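Local coordinates for cell wall surface anchor family protein (Streptococcus agalactiae serogroup V, PDB 3PF2), which serves as the major, shaft-forming subunit of the type 1 pilus of group B Streptococcus, here as its calcium-binding C-terminal fragment of Ig-like domains, at residues 107-115 with 125-133; 20-31 with 175-183. All coordinates share one frame; numbering follows the deposited sequence. Where two conformers were deposited one is given.

Interaction 1 (107-115 with 125-133); sequences LKGMTLVKN and NTDDAAFLE
The phenyl ring of F131 carries the amide of N125 on one face, offset toward the rim, while V113 of the facing segment comes at it obliquely, its CG2 4.3 Å from F131 CD2. CG2 of V113 stands beside its own backbone N (chi1 175° sends CG1 the other way), and this places the methyl against the A129-A130 peptide as well. Three hydrogen bonds within 125-133 hold the N125 amide: its OD1 accepts F131 N from above the carbonyl plane, and its ND2 donates to F131 O and, within the amide plane, to E133 OE1.

Three nearly straight backbone bonds then join 107-115 to 125-133: T111 N to D127 O (2.7 Å), A130 N to T111 O (2.8 Å) and V113 N to A130 O (2.8 Å). The L112-A130 pair makes an isolated beta bridge, a join between loops rather than an extended sheet. M110 reaches out with its chain extended beyond CG, laying SD 3.7 Å from A130 CB and CE against D127 OD1, itself hydrogen-bonded to S69 OG. One water ties together G109 O, T111 OG1 and D128 OD1; another spans V113 O and A130 O.

L107 and M110 rest on I67 of strand 57-67, V113 and F131 pack on helix 116-121, and the backbone of L132, on strand 132-140, hydrogen-bonds with that of S35 in strand 29-35.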
loop_
_atom_site.group_PDB
_atom_site.type_symbol
_atom_site.label_atom_id
_atom_site.label_comp_id
_atom_site.label_asym_id
_atom_site.label_seq_id
_atom_site.Cartn_x
_atom_site.Cartn_y
_atom_site.Cartn_z
ATOM N N LEU A 107 -13.646 -28.510 5.594
ATOM C CA LEU A 107 -13.706 -27.988 6.961
ATOM C C LEU A 107 -13.711 -29.069 8.042
ATOM O O LEU A 107 -13.515 -28.773 9.223
ATOM C CB LEU A 107 -14.940 -27.093 7.140
ATOM C CG LEU A 107 -15.256 -26.013 6.102
ATOM C CD1 LEU A 107 -16.642 -25.442 6.357
ATOM C CD2 LEU A 107 -14.205 -24.907 6.101
ATOM N N LYS A 108 -13.942 -30.317 7.645
ATOM C CA LYS A 108 -14.084 -31.399 8.610
ATOM C C LYS A 108 -12.807 -31.580 9.430
ATOM O O LYS A 108 -11.707 -31.695 8.882
ATOM C CB LYS A 108 -14.494 -32.700 7.910
ATOM C CG LYS A 108 -15.952 -32.715 7.421
ATOM C CD LYS A 108 -16.917 -33.292 8.454
ATOM C CE LYS A 108 -16.663 -34.788 8.698
ATOM N NZ LYS A 108 -17.800 -35.456 9.400
ATOM N N GLY A 109 -12.972 -31.568 10.748
ATOM C CA GLY A 109 -11.849 -31.649 11.663
ATOM C C GLY A 109 -11.305 -30.288 12.080
ATOM O O GLY A 109 -10.543 -30.200 13.042
ATOM N N MET A 110 -11.690 -29.237 11.360
ATOM C CA MET A 110 -11.246 -27.881 11.682
ATOM C C MET A 110 -12.088 -27.254 12.781
ATOM O O MET A 110 -13.267 -27.583 12.938
ATOM C CB MET A 110 -11.309 -26.984 10.449
ATOM C CG MET A 110 -10.167 -27.173 9.473
ATOM S SD MET A 110 -10.268 -26.021 8.093
ATOM C CE MET A 110 -9.216 -26.886 6.940
ATOM N N THR A 111 -11.475 -26.345 13.543
ATOM C CA THR A 111 -12.200 -25.507 14.483
ATOM C C THR A 111 -12.290 -24.120 13.850
ATOM O O THR A 111 -11.275 -23.517 13.512
ATOM C CB THR A 111 -11.530 -25.476 15.862
ATOM O OG1 THR A 111 -11.535 -26.802 16.417
ATOM C CG2 THR A 111 -12.270 -24.531 16.818
ATOM N N LEU A 112 -13.513 -23.643 13.665
ATOM C CA LEU A 112 -13.738 -22.439 12.862
ATOM C C LEU A 112 -13.795 -21.199 13.744
ATOM O O LEU A 112 -14.443 -21.195 14.802
ATOM C CB LEU A 112 -15.014 -22.579 12.012
ATOM C CG LEU A 112 -15.101 -23.867 11.176
ATOM C CD1 LEU A 112 -16.521 -24.125 10.647
ATOM C CD2 LEU A 112 -14.097 -23.847 10.044
ATOM N N VAL A 113 -13.087 -20.149 13.321
ATOM C CA VAL A 113 -13.204 -18.872 14.005
ATOM C C VAL A 113 -14.638 -18.388 13.828
ATOM O O VAL A 113 -15.218 -18.520 12.747
ATOM C CB VAL A 113 -12.195 -17.844 13.466
ATOM C CG1 VAL A 113 -12.411 -16.495 14.113
ATOM C CG2 VAL A 113 -10.771 -18.325 13.747
ATOM N N LYS A 114 -15.229 -17.844 14.882
ATOM C CA LYS A 114 -16.616 -17.413 14.738
ATOM C C LYS A 114 -16.920 -15.985 15.163
ATOM O O LYS A 114 -17.912 -15.425 14.725
ATOM C CB LYS A 114 -17.576 -18.414 15.388
ATOM C CG LYS A 114 -17.404 -18.572 16.868
ATOM C CD LYS A 114 -18.320 -19.683 17.381
ATOM C CE LYS A 114 -18.333 -19.725 18.892
ATOM N NZ LYS A 114 -19.274 -20.773 19.392
ATOM N N ASN A 115 -16.061 -15.408 15.995
ATOM C CA ASN A 115 -16.297 -14.100 16.596
ATOM C C ASN A 115 -15.576 -12.992 15.785
ATOM O O ASN A 115 -14.457 -13.200 15.320
ATOM C CB ASN A 115 -15.813 -14.184 18.059
ATOM C CG ASN A 115 -15.917 -12.889 18.801
ATOM O OD1 ASN A 115 -15.074 -12.010 18.640
ATOM N ND2 ASN A 115 -16.930 -12.770 19.672
ATOM N N ASN A 125 -3.649 -18.676 10.509
ATOM C CA ASN A 125 -4.836 -19.353 9.973
ATOM C C ASN A 125 -4.463 -20.832 9.980
ATOM O O ASN A 125 -3.641 -21.282 9.186
ATOM C CB ASN A 125 -5.139 -18.832 8.564
ATOM C CG ASN A 125 -6.458 -19.341 7.995
ATOM O OD1 ASN A 125 -7.192 -20.067 8.642
ATOM N ND2 ASN A 125 -6.734 -18.974 6.753
ATOM N N THR A 126 -5.033 -21.552 10.940
ATOM C CA THR A 126 -4.670 -22.938 11.226
ATOM C C THR A 126 -5.933 -23.801 11.317
ATOM O O THR A 126 -7.040 -23.282 11.440
ATOM C CB THR A 126 -3.897 -23.068 12.558
ATOM O OG1 THR A 126 -4.719 -22.637 13.657
ATOM C CG2 THR A 126 -2.590 -22.254 12.548
ATOM N N ASP A 127 -5.760 -25.124 11.285
ATOM C CA ASP A 127 -6.908 -26.035 11.405
ATOM C C ASP A 127 -7.663 -25.892 12.716
ATOM O O ASP A 127 -8.868 -26.180 12.770
ATOM C CB ASP A 127 -6.463 -27.486 11.280
ATOM C CG ASP A 127 -6.087 -27.873 9.876
ATOM O OD1 ASP A 127 -6.260 -27.079 8.925
ATOM O OD2 ASP A 127 -5.617 -29.019 9.732
ATOM N N ASP A 128 -6.960 -25.481 13.771
ATOM C CA ASP A 128 -7.558 -25.331 15.090
ATOM C C ASP A 128 -8.115 -23.927 15.333
ATOM O O ASP A 128 -8.712 -23.665 16.372
ATOM C CB ASP A 128 -6.551 -25.727 16.176
ATOM C CG ASP A 128 -6.280 -27.218 16.196
ATOM O OD1 ASP A 128 -7.190 -27.995 15.836
ATOM O OD2 ASP A 128 -5.157 -27.620 16.564
ATOM N N ALA A 129 -7.906 -23.035 14.361
ATOM C CA ALA A 129 -8.449 -21.666 14.379
ATOM C C ALA A 129 -8.559 -21.163 12.938
ATOM O O ALA A 129 -7.785 -20.306 12.490
ATOM C CB ALA A 129 -7.582 -20.745 15.237
ATOM N N ALA A 130 -9.540 -21.706 12.210
ATOM C CA ALA A 130 -9.596 -21.562 10.752
ATOM C C ALA A 130 -10.590 -20.519 10.282
ATOM O O ALA A 130 -11.675 -20.370 10.861
ATOM C CB ALA A 130 -9.934 -22.902 10.090
ATOM N N PHE A 131 -10.220 -19.828 9.208
ATOM C CA PHE A 131 -11.093 -18.859 8.549
ATOM C C PHE A 131 -10.677 -18.734 7.083
ATOM O O PHE A 131 -9.645 -19.288 6.681
ATOM C CB PHE A 131 -11.040 -17.502 9.279
ATOM C CG PHE A 131 -9.697 -16.833 9.223
ATOM C CD1 PHE A 131 -9.415 -15.911 8.207
ATOM C CD2 PHE A 131 -8.715 -17.114 10.184
ATOM C CE1 PHE A 131 -8.151 -15.291 8.131
ATOM C CE2 PHE A 131 -7.458 -16.488 10.109
ATOM C CZ PHE A 131 -7.198 -15.572 9.080
ATOM N N LEU A 132 -11.487 -18.041 6.281
ATOM C CA LEU A 132 -11.178 -17.825 4.870
ATOM C C LEU A 132 -10.237 -16.635 4.730
ATOM O O LEU A 132 -10.544 -15.525 5.166
ATOM C CB LEU A 132 -12.441 -17.602 4.034
ATOM C CG LEU A 132 -12.229 -17.297 2.541
ATOM C CD1 LEU A 132 -11.710 -18.537 1.817
ATOM C CD2 LEU A 132 -13.503 -16.787 1.859
ATOM N N GLU A 133 -9.086 -16.896 4.114
ATOM C CA GLU A 133 -8.030 -15.904 3.958
ATOM C C GLU A 133 -7.717 -15.719 2.483
ATOM O O GLU A 133 -7.383 -16.679 1.790
ATOM C CB GLU A 133 -6.791 -16.342 4.736
ATOM C CG GLU A 133 -5.532 -15.519 4.475
ATOM C CD GLU A 133 -4.291 -16.148 5.093
ATOM O OE1 GLU A 133 -4.384 -17.162 5.830
ATOM O OE2 GLU A 133 -3.193 -15.597 4.856
HETATM O O HOH W 1 -9.865 -28.750 15.235
HETATM O O HOH W 2 -14.102 -19.149 10.305
#

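Interaction 2 (20-31 with 175-183); sequences DAGYTIGEEFKW and RKPEVHTGG
V179 pushes its CG1 between aromatic side chains, 3.8 Å from W31 CH2 and 3.9 Å from F29 CE1, and meets the Y23 ring at its edge. With CG1 beside the backbone N (chi1 -64°), both methyls reach the indole, CG2 lying 3.9 Å from W31 CZ2. P177 CG touches the indole edge at CZ3. The rings of Y23 and F29 lie nearly parallel and offset, while F29 sets its CE1 edge over one face of W31.

Strands 20-22 and 178-180 run parallel, 19° apart, with D20, A21 and G22 paired to E178, V179 and H180. Strand 178-190 also pairs with 247-253 and 312-316, so this mixed sheet joins the N-terminal and C-terminal parts of the Ig-like fragment. A21 N donates to E178 O, and Y23 N to H180 O; the bond from H180 N to A21 O is weak. One residue on, T181 OG1 donates to Y23 O in its carbonyl plane.

H180 lays its ring over A21 O and gives ND1 to the syn lone pair of E178 OE1 (2.7 Å), while NE2 is hydrogen-bonded to A256 O, fixing the ring's rotation. D20 OD1 lies 2.6 Å from E178 OE2, the carboxylate planes 43° apart.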
loop_
_atom_site.group_PDB
_atom_site.type_symbol
_atom_site.label_atom_id
_atom_site.label_comp_id
_atom_site.label_asym_id
_atom_site.label_seq_id
_atom_site.Cartn_x
_atom_site.Cartn_y
_atom_site.Cartn_z
ATOM N N ASP A 20 -2.078 -1.357 9.719
ATOM C CA ASP A 20 -1.482 -0.095 9.276
ATOM C C ASP A 20 -0.066 -0.365 8.825
ATOM O O ASP A 20 0.694 -1.027 9.530
ATOM C CB ASP A 20 -1.422 0.894 10.451
ATOM C CG ASP A 20 -2.798 1.286 10.952
ATOM O OD1 ASP A 20 -3.411 2.205 10.363
ATOM O OD2 ASP A 20 -3.254 0.681 11.958
ATOM N N ALA A 21 0.289 0.161 7.659
ATOM C CA ALA A 21 1.631 -0.028 7.117
ATOM C C ALA A 21 2.023 1.093 6.176
ATOM O O ALA A 21 1.173 1.691 5.522
ATOM C CB ALA A 21 1.734 -1.368 6.395
ATOM N N GLY A 22 3.328 1.358 6.116
ATOM C CA GLY A 22 3.875 2.382 5.225
ATOM C C GLY A 22 4.763 1.765 4.156
ATOM O O GLY A 22 5.556 0.840 4.436
ATOM N N TYR A 23 4.626 2.268 2.928
ATOM C CA TYR A 23 5.343 1.699 1.774
ATOM C C TYR A 23 5.832 2.757 0.827
ATOM O O TYR A 23 5.269 3.842 0.735
ATOM C CB TYR A 23 4.442 0.745 0.981
ATOM C CG TYR A 23 4.098 -0.520 1.706
ATOM C CD1 TYR A 23 5.028 -1.542 1.828
ATOM C CD2 TYR A 23 2.832 -0.694 2.280
ATOM C CE1 TYR A 23 4.727 -2.727 2.501
ATOM C CE2 TYR A 23 2.513 -1.871 2.945
ATOM C CZ TYR A 23 3.463 -2.873 3.066
ATOM O OH TYR A 23 3.152 -4.042 3.728
ATOM N N THR A 24 6.891 2.413 0.107
ATOM C CA THR A 24 7.349 3.185 -1.031
ATOM C C THR A 24 6.460 2.851 -2.224
ATOM O O THR A 24 6.041 1.704 -2.391
ATOM C CB THR A 24 8.822 2.863 -1.297
ATOM O OG1 THR A 24 9.602 3.380 -0.215
ATOM C CG2 THR A 24 9.338 3.464 -2.615
ATOM N N ILE A 25 6.145 3.869 -3.018
ATOM C CA ILE A 25 5.322 3.693 -4.223
ATOM C C ILE A 25 5.938 2.611 -5.107
ATOM O O ILE A 25 7.145 2.604 -5.338
ATOM C CB ILE A 25 5.163 5.020 -4.995
ATOM C CG1 ILE A 25 4.136 5.910 -4.275
ATOM C CG2 ILE A 25 4.767 4.749 -6.474
ATOM C CD1 ILE A 25 3.886 7.305 -4.926
ATOM N N GLY A 26 5.115 1.678 -5.578
ATOM C CA GLY A 26 5.618 0.586 -6.417
ATOM C C GLY A 26 6.050 -0.679 -5.697
ATOM O O GLY A 26 6.230 -1.729 -6.327
ATOM N N GLU A 27 6.200 -0.594 -4.378
ATOM C CA GLU A 27 6.624 -1.727 -3.556
ATOM C C GLU A 27 5.420 -2.632 -3.330
ATOM O O GLU A 27 4.424 -2.198 -2.750
ATOM C CB GLU A 27 7.177 -1.183 -2.233
ATOM C CG GLU A 27 7.659 -2.167 -1.188
ATOM C CD GLU A 27 8.453 -1.470 -0.063
ATOM O OE1 GLU A 27 8.029 -0.406 0.511
ATOM O OE2 GLU A 27 9.532 -1.988 0.257
ATOM N N GLU A 28 5.489 -3.870 -3.809
ATOM C CA GLU A 28 4.333 -4.765 -3.695
ATOM C C GLU A 28 4.171 -5.279 -2.261
ATOM O O GLU A 28 5.156 -5.566 -1.575
ATOM C CB GLU A 28 4.413 -5.925 -4.695
ATOM C CG GLU A 28 3.131 -6.774 -4.732
ATOM C CD GLU A 28 3.276 -8.013 -5.578
ATOM O OE1 GLU A 28 3.177 -7.888 -6.816
ATOM O OE2 GLU A 28 3.477 -9.108 -4.997
ATOM N N PHE A 29 2.919 -5.381 -1.821
ATOM C CA PHE A 29 2.577 -5.914 -0.503
ATOM C C PHE A 29 1.211 -6.604 -0.611
ATOM O O PHE A 29 0.536 -6.494 -1.628
ATOM C CB PHE A 29 2.504 -4.786 0.549
ATOM C CG PHE A 29 1.466 -3.756 0.243
ATOM C CD1 PHE A 29 0.149 -3.918 0.683
ATOM C CD2 PHE A 29 1.780 -2.655 -0.544
ATOM C CE1 PHE A 29 -0.826 -2.964 0.348
ATOM C CE2 PHE A 29 0.815 -1.701 -0.867
ATOM C CZ PHE A 29 -0.485 -1.862 -0.412
ATOM N N LYS A 30 0.806 -7.278 0.452
ATOM C CA LYS A 30 -0.476 -7.982 0.456
ATOM C C LYS A 30 -1.505 -7.331 1.358
ATOM O O LYS A 30 -1.193 -6.982 2.497
ATOM C CB LYS A 30 -0.288 -9.418 0.905
ATOM C CG LYS A 30 0.619 -10.220 -0.037
ATOM C CD LYS A 30 0.674 -11.662 0.374
ATOM C CE LYS A 30 1.419 -12.491 -0.667
ATOM N NZ LYS A 30 2.895 -12.294 -0.568
ATOM N N TRP A 31 -2.729 -7.193 0.847
ATOM C CA TRP A 31 -3.907 -7.017 1.701
ATOM C C TRP A 31 -4.406 -8.425 2.014
ATOM O O TRP A 31 -4.134 -9.365 1.251
ATOM C CB TRP A 31 -5.001 -6.259 0.963
ATOM C CG TRP A 31 -4.658 -4.875 0.507
ATOM C CD1 TRP A 31 -4.272 -4.508 -0.749
ATOM C CD2 TRP A 31 -4.714 -3.665 1.280
ATOM N NE1 TRP A 31 -4.067 -3.154 -0.809
ATOM C CE2 TRP A 31 -4.334 -2.609 0.424
ATOM C CE3 TRP A 31 -5.057 -3.372 2.620
ATOM C CZ2 TRP A 31 -4.280 -1.276 0.845
ATOM C CZ3 TRP A 31 -4.989 -2.031 3.047
ATOM C CH2 TRP A 31 -4.616 -1.006 2.154
ATOM N N ARG A 175 -13.900 -2.239 10.715
ATOM C CA ARG A 175 -12.737 -1.336 10.761
ATOM C C ARG A 175 -11.858 -1.648 9.567
ATOM O O ARG A 175 -11.665 -2.834 9.237
ATOM C CB ARG A 175 -11.961 -1.531 12.058
ATOM C CG ARG A 175 -12.733 -1.083 13.314
ATOM C CD ARG A 175 -12.247 -1.788 14.572
ATOM N NE ARG A 175 -12.733 -3.172 14.682
ATOM C CZ ARG A 175 -13.925 -3.520 15.165
ATOM N NH1 ARG A 175 -14.777 -2.595 15.604
ATOM N NH2 ARG A 175 -14.265 -4.803 15.216
ATOM N N LYS A 176 -11.356 -0.581 8.933
ATOM C CA LYS A 176 -10.597 -0.650 7.671
ATOM C C LYS A 176 -9.094 -0.518 7.933
ATOM O O LYS A 176 -8.669 0.361 8.698
ATOM C CB LYS A 176 -11.018 0.469 6.719
ATOM C CG LYS A 176 -12.503 0.473 6.317
ATOM C CD LYS A 176 -12.723 1.482 5.175
ATOM C CE LYS A 176 -14.215 1.750 4.916
ATOM N NZ LYS A 176 -14.385 2.547 3.651
ATOM N N PRO A 177 -8.280 -1.397 7.316
ATOM C CA PRO A 177 -6.822 -1.172 7.335
ATOM C C PRO A 177 -6.420 -0.078 6.357
ATOM O O PRO A 177 -7.215 0.311 5.499
ATOM C CB PRO A 177 -6.258 -2.528 6.892
ATOM C CG PRO A 177 -7.332 -3.092 5.975
ATOM C CD PRO A 177 -8.657 -2.610 6.568
ATOM N N GLU A 178 -5.184 0.429 6.465
ATOM C CA GLU A 178 -4.728 1.495 5.565
ATOM C C GLU A 178 -3.233 1.431 5.327
ATOM O O GLU A 178 -2.479 0.900 6.164
ATOM C CB GLU A 178 -5.092 2.894 6.102
ATOM C CG GLU A 178 -4.480 3.250 7.469
ATOM C CD GLU A 178 -3.024 3.720 7.410
ATOM O OE1 GLU A 178 -2.612 4.330 6.396
ATOM O OE2 GLU A 178 -2.276 3.493 8.396
ATOM N N VAL A 179 -2.826 1.974 4.186
ATOM C CA VAL A 179 -1.408 2.180 3.900
ATOM C C VAL A 179 -1.119 3.632 3.577
ATOM O O VAL A 179 -2.022 4.425 3.256
ATOM C CB VAL A 179 -0.899 1.274 2.751
ATOM C CG1 VAL A 179 -1.000 -0.187 3.136
ATOM C CG2 VAL A 179 -1.668 1.567 1.431
ATOM N N HIS A 180 0.158 3.994 3.613
ATOM C CA HIS A 180 0.524 5.386 3.338
ATOM C C HIS A 180 1.932 5.431 2.791
ATOM O O HIS A 180 2.733 4.533 3.071
ATOM C CB HIS A 180 0.449 6.210 4.624
ATOM C CG HIS A 180 0.940 5.460 5.819
ATOM N ND1 HIS A 180 0.094 4.731 6.632
ATOM C CD2 HIS A 180 2.192 5.262 6.298
ATOM C CE1 HIS A 180 0.800 4.141 7.575
ATOM N NE2 HIS A 180 2.079 4.429 7.387
ATOM N N THR A 181 2.208 6.504 2.051
ATOM C CA THR A 181 3.525 6.791 1.482
ATOM C C THR A 181 3.742 8.294 1.617
ATOM O O THR A 181 2.779 9.026 1.757
ATOM C CB THR A 181 3.604 6.320 -0.007
ATOM O OG1 THR A 181 4.968 6.310 -0.443
ATOM C CG2 THR A 181 2.760 7.176 -0.958
ATOM N N GLY A 182 5.003 8.743 1.574
ATOM C CA GLY A 182 5.335 10.144 1.826
ATOM C C GLY A 182 6.284 10.751 0.813
ATOM O O GLY A 182 6.666 10.107 -0.160
ATOM N N GLY A 183 6.679 11.996 1.056
ATOM C CA GLY A 183 7.576 12.711 0.157
ATOM C C GLY A 183 8.360 13.780 0.884
ATOM O O GLY A 183 8.159 14.011 2.083
#

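In the fold
Interactions 1 and 2 illustrate how local and distant closures combine in one pilin fragment. The short closure of 107-115 with 125-133 is nested inside the long one made by 20-31 with 175-183, which pairs residues 158 positions apart in sequence. Their centres lie 28 Å apart and their nearest atoms about 7 Å, without touching, yet neighbouring strands 29-35 and 132-140 of one sheet connect them. Interaction 2 is buried, its centre about 3 Å from that of the chain, against 27 Å for the peripheral interaction 1. Both approach the calcium site of D10, K11, D12 and D19: the P177 side chain is about 5 Å from a bound calcium and that of F131 about 10 Å.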